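Local coordinates for protein O-ureido-L-serine synthase (Streptomyces lavendulae, PDB 3X44) that catalyses addition of hydroxyurea to O-acetyl-L-serine, giving O-ureido-L-serine for D-cycloserine biosynthesis, and uses pyridoxal 5'-phosphate as cofactor, at residues Leu48-Asp53 / Gly136-Arg141. The protein carries 1 engineered substitution. Numbering follows the deposited sequence.
Sequences LSVVLD and GWFRAR
The carbonyl oxygen of A140 accepts a hydrogen bond from ND2 of N145, and the CG1 methyl of V50 lies 3.9 Å from this A140 O. V50 alone carries the helix side of the contact. With CG1 anti to the backbone N (chi1 174°), this branch extends from the helix toward F138 and A140. CG1 of V50 meets the F138 ring at its edge, close to the ring plane, 4.0 Å from CE2 of F138. The methyl lies beside the CE2-CZ edge, with CZ of F138 4.1 Å from V50 CG1. The same V50 CG1 is 4.0 Å from CB of A140. One methyl thus sits against an aromatic edge, a small side chain and a carbonyl. The contact is buried but small, about 125 Å² in all, and apolar between side chains.

R139 lies between the two touching residues and turns away from the helix. Its guanidinium forms salt bridges with D129 and E68, which together hold it in place.

F138 pairs through its backbone with T65 and V67. This places strand 138-139 beside strand 65-70, at one edge of a parallel sheet of four strands within the chain. Helix 43-56 starts at A43, an engineered residue at the position where the natural lysine carries the cofactor. The contact joins this helix to the edge strand and the residue after it, an alpha/beta arrangement consistent with the smaller domain of fold-type II pyridoxal-phosphate enzymes.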
ATOM      1  N   LEU A  48      -8.799  19.337  -0.998  1.00 19.75           N
ATOM      2  CA  LEU A  48      -7.778  19.133  -2.018  1.00 20.15           C
ATOM      3  C   LEU A  48      -8.388  19.254  -3.411  1.00 19.19           C
ATOM      4  O   LEU A  48      -7.837  19.916  -4.295  1.00 16.14           O
ATOM      5  CB  LEU A  48      -7.151  17.743  -1.859  1.00 21.14           C
ATOM      6  CG  LEU A  48      -6.108  17.342  -2.900  1.00 24.26           C
ATOM      7  CD1 LEU A  48      -4.867  18.205  -2.736  1.00 24.64           C
ATOM      8  CD2 LEU A  48      -5.768  15.872  -2.742  1.00 27.32           C
ATOM      9  N   SER A  49      -9.537  18.613  -3.594  1.00 17.49           N
ATOM     10  CA  SER A  49     -10.209  18.619  -4.877  1.00 17.50           C
ATOM     11  C   SER A  49     -10.584  20.001  -5.376  1.00 16.26           C
ATOM     12  O   SER A  49     -10.290  20.348  -6.516  1.00 18.74           O
ATOM     13  CB  SER A  49     -11.464  17.756  -4.825  1.00 19.15           C
ATOM     14  OG  SER A  49     -12.009  17.630  -6.126  1.00 19.39           O
ATOM     15  N   VAL A  50     -11.243  20.780  -4.526  1.00 19.19           N
ATOM     16  CA  VAL A  50     -11.670  22.120  -4.897  1.00 20.36           C
ATOM     17  C   VAL A  50     -10.479  23.015  -5.233  1.00 20.75           C
ATOM     18  O   VAL A  50     -10.515  23.777  -6.203  1.00 17.55           O
ATOM     19  CB  VAL A  50     -12.498  22.770  -3.763  1.00 22.73           C
ATOM     20  CG1 VAL A  50     -12.816  24.213  -4.116  1.00 21.78           C
ATOM     21  CG2 VAL A  50     -13.792  21.973  -3.537  1.00 22.06           C
ATOM     22  N   VAL A  51      -9.426  22.911  -4.433  1.00 18.55           N
ATOM     23  CA  VAL A  51      -8.217  23.703  -4.635  1.00 18.89           C
ATOM     24  C   VAL A  51      -7.501  23.317  -5.934  1.00 20.67           C
ATOM     25  O   VAL A  51      -7.121  24.185  -6.725  1.00 20.29           O
ATOM     26  CB  VAL A  51      -7.252  23.531  -3.437  1.00 17.47           C
ATOM     27  CG1 VAL A  51      -5.857  24.017  -3.796  1.00 16.39           C
ATOM     28  CG2 VAL A  51      -7.788  24.298  -2.250  1.00 15.23           C
ATOM     29  N   LEU A  52      -7.320  22.019  -6.156  1.00 19.43           N
ATOM     30  CA  LEU A  52      -6.664  21.538  -7.371  1.00 20.28           C
ATOM     31  C   LEU A  52      -7.465  21.954  -8.607  1.00 22.25           C
ATOM     32  O   LEU A  52      -6.905  22.404  -9.605  1.00 20.05           O
ATOM     33  CB  LEU A  52      -6.533  20.014  -7.341  1.00 22.57           C
ATOM     34  CG  LEU A  52      -5.567  19.399  -6.320  1.00 21.38           C
ATOM     35  CD1 LEU A  52      -5.553  17.894  -6.502  1.00 22.04           C
ATOM     36  CD2 LEU A  52      -4.166  19.975  -6.488  1.00 22.31           C
ATOM     37  N   ASP A  53      -8.784  21.800  -8.526  1.00 21.30           N
ATOM     38  CA  ASP A  53      -9.677  22.157  -9.623  1.00 20.56           C
ATOM     39  C   ASP A  53      -9.569  23.650  -9.927  1.00 19.81           C
ATOM     40  O   ASP A  53      -9.483  24.057 -11.088  1.00 18.23           O
ATOM     41  CB  ASP A  53     -11.121  21.813  -9.239  1.00 19.96           C
ATOM     42  CG  ASP A  53     -12.135  22.337 -10.244  1.00 20.46           C
ATOM     43  OD1 ASP A  53     -12.287  21.709 -11.307  1.00 22.32           O
ATOM     44  OD2 ASP A  53     -12.779  23.369  -9.962  1.00 22.39           O
ATOM     45  N   GLY A 136     -12.639  40.009  -2.942  1.00 33.62           N
ATOM     46  CA  GLY A 136     -12.196  39.227  -4.087  1.00 32.41           C
ATOM     47  C   GLY A 136     -11.679  37.826  -3.799  1.00 29.94           C
ATOM     48  O   GLY A 136     -11.093  37.183  -4.672  1.00 30.34           O
ATOM     49  N   TRP A 137     -11.898  37.346  -2.580  1.00 28.66           N
ATOM     50  CA  TRP A 137     -11.438  36.015  -2.191  1.00 24.21           C
ATOM     51  C   TRP A 137     -12.126  34.918  -2.987  1.00 22.36           C
ATOM     52  O   TRP A 137     -13.233  35.109  -3.493  1.00 23.05           O
ATOM     53  CB  TRP A 137     -11.695  35.798  -0.705  1.00 24.59           C
ATOM     54  CG  TRP A 137     -11.075  36.836   0.156  1.00 26.24           C
ATOM     55  CD1 TRP A 137     -10.022  37.651  -0.163  1.00 26.25           C
ATOM     56  CD2 TRP A 137     -11.436  37.152   1.504  1.00 26.31           C
ATOM     57  NE1 TRP A 137      -9.705  38.452   0.910  1.00 27.66           N
ATOM     58  CE2 TRP A 137     -10.557  38.166   1.946  1.00 24.89           C
ATOM     59  CE3 TRP A 137     -12.418  36.674   2.383  1.00 24.85           C
ATOM     60  CZ2 TRP A 137     -10.629  38.712   3.229  1.00 25.76           C
ATOM     61  CZ3 TRP A 137     -12.489  37.218   3.660  1.00 26.33           C
ATOM     62  CH2 TRP A 137     -11.598  38.227   4.070  1.00 22.33           C
ATOM     63  N   PHE A 138     -11.466  33.770  -3.102  1.00 22.92           N
ATOM     64  CA  PHE A 138     -12.022  32.633  -3.833  1.00 22.83           C
ATOM     65  C   PHE A 138     -13.001  31.901  -2.925  1.00 24.55           C
ATOM     66  O   PHE A 138     -12.725  31.706  -1.741  1.00 23.60           O
ATOM     67  CB  PHE A 138     -10.894  31.687  -4.266  1.00 22.42           C
ATOM     68  CG  PHE A 138     -11.372  30.371  -4.819  1.00 24.14           C
ATOM     69  CD1 PHE A 138     -11.879  30.285  -6.115  1.00 24.65           C
ATOM     70  CD2 PHE A 138     -11.312  29.214  -4.047  1.00 22.63           C
ATOM     71  CE1 PHE A 138     -12.321  29.064  -6.630  1.00 24.78           C
ATOM     72  CE2 PHE A 138     -11.749  27.994  -4.552  1.00 24.31           C
ATOM     73  CZ  PHE A 138     -12.255  27.919  -5.846  1.00 23.85           C
ATOM     74  N   ARG A 139     -14.148  31.515  -3.475  1.00 24.31           N
ATOM     75  CA  ARG A 139     -15.159  30.793  -2.713  1.00 25.49           C
ATOM     76  C   ARG A 139     -15.101  29.316  -3.086  1.00 24.31           C
ATOM     77  O   ARG A 139     -15.194  28.966  -4.260  1.00 25.02           O
ATOM     78  CB  ARG A 139     -16.563  31.329  -3.026  1.00 26.84           C
ATOM     79  CG  ARG A 139     -16.861  32.714  -2.478  1.00 29.16           C
ATOM     80  CD  ARG A 139     -17.432  32.648  -1.070  1.00 30.27           C
ATOM     81  NE  ARG A 139     -18.665  31.864  -1.008  1.00 30.21           N
ATOM     82  CZ  ARG A 139     -18.763  30.677  -0.420  1.00 29.34           C
ATOM     83  NH1 ARG A 139     -17.701  30.131   0.160  1.00 23.86           N
ATOM     84  NH2 ARG A 139     -19.923  30.035  -0.413  1.00 26.89           N
ATOM     85  N   ALA A 140     -14.941  28.449  -2.093  1.00 21.46           N
ATOM     86  CA  ALA A 140     -14.894  27.021  -2.366  1.00 20.88           C
ATOM     87  C   ALA A 140     -16.280  26.519  -2.784  1.00 18.80           C
ATOM     88  O   ALA A 140     -16.392  25.571  -3.556  1.00 22.33           O
ATOM     89  CB  ALA A 140     -14.402  26.263  -1.130  1.00 19.96           C
ATOM     90  N   ARG A 141     -17.326  27.174  -2.285  1.00 17.09           N
ATOM     91  CA  ARG A 141     -18.717  26.794  -2.581  1.00 17.21           C
ATOM     92  C   ARG A 141     -18.903  25.292  -2.458  1.00 15.14           C
ATOM     93  O   ARG A 141     -19.380  24.646  -3.387  1.00 17.75           O
ATOM     94  CB  ARG A 141     -19.114  27.234  -3.996  1.00 16.37           C
ATOM     95  CG  ARG A 141     -18.722  28.649  -4.336  1.00 19.65           C
ATOM     96  CD  ARG A 141     -19.598  29.214  -5.447  1.00 23.61           C
ATOM     97  NE  ARG A 141     -19.500  30.672  -5.495  1.00 30.59           N
ATOM     98  CZ  ARG A 141     -20.252  31.502  -4.774  1.00 32.27           C
ATOM     99  NH1 ARG A 141     -21.171  31.026  -3.944  1.00 31.60           N
ATOM    100  NH2 ARG A 141     -20.077  32.813  -4.876  1.00 34.93           N
TER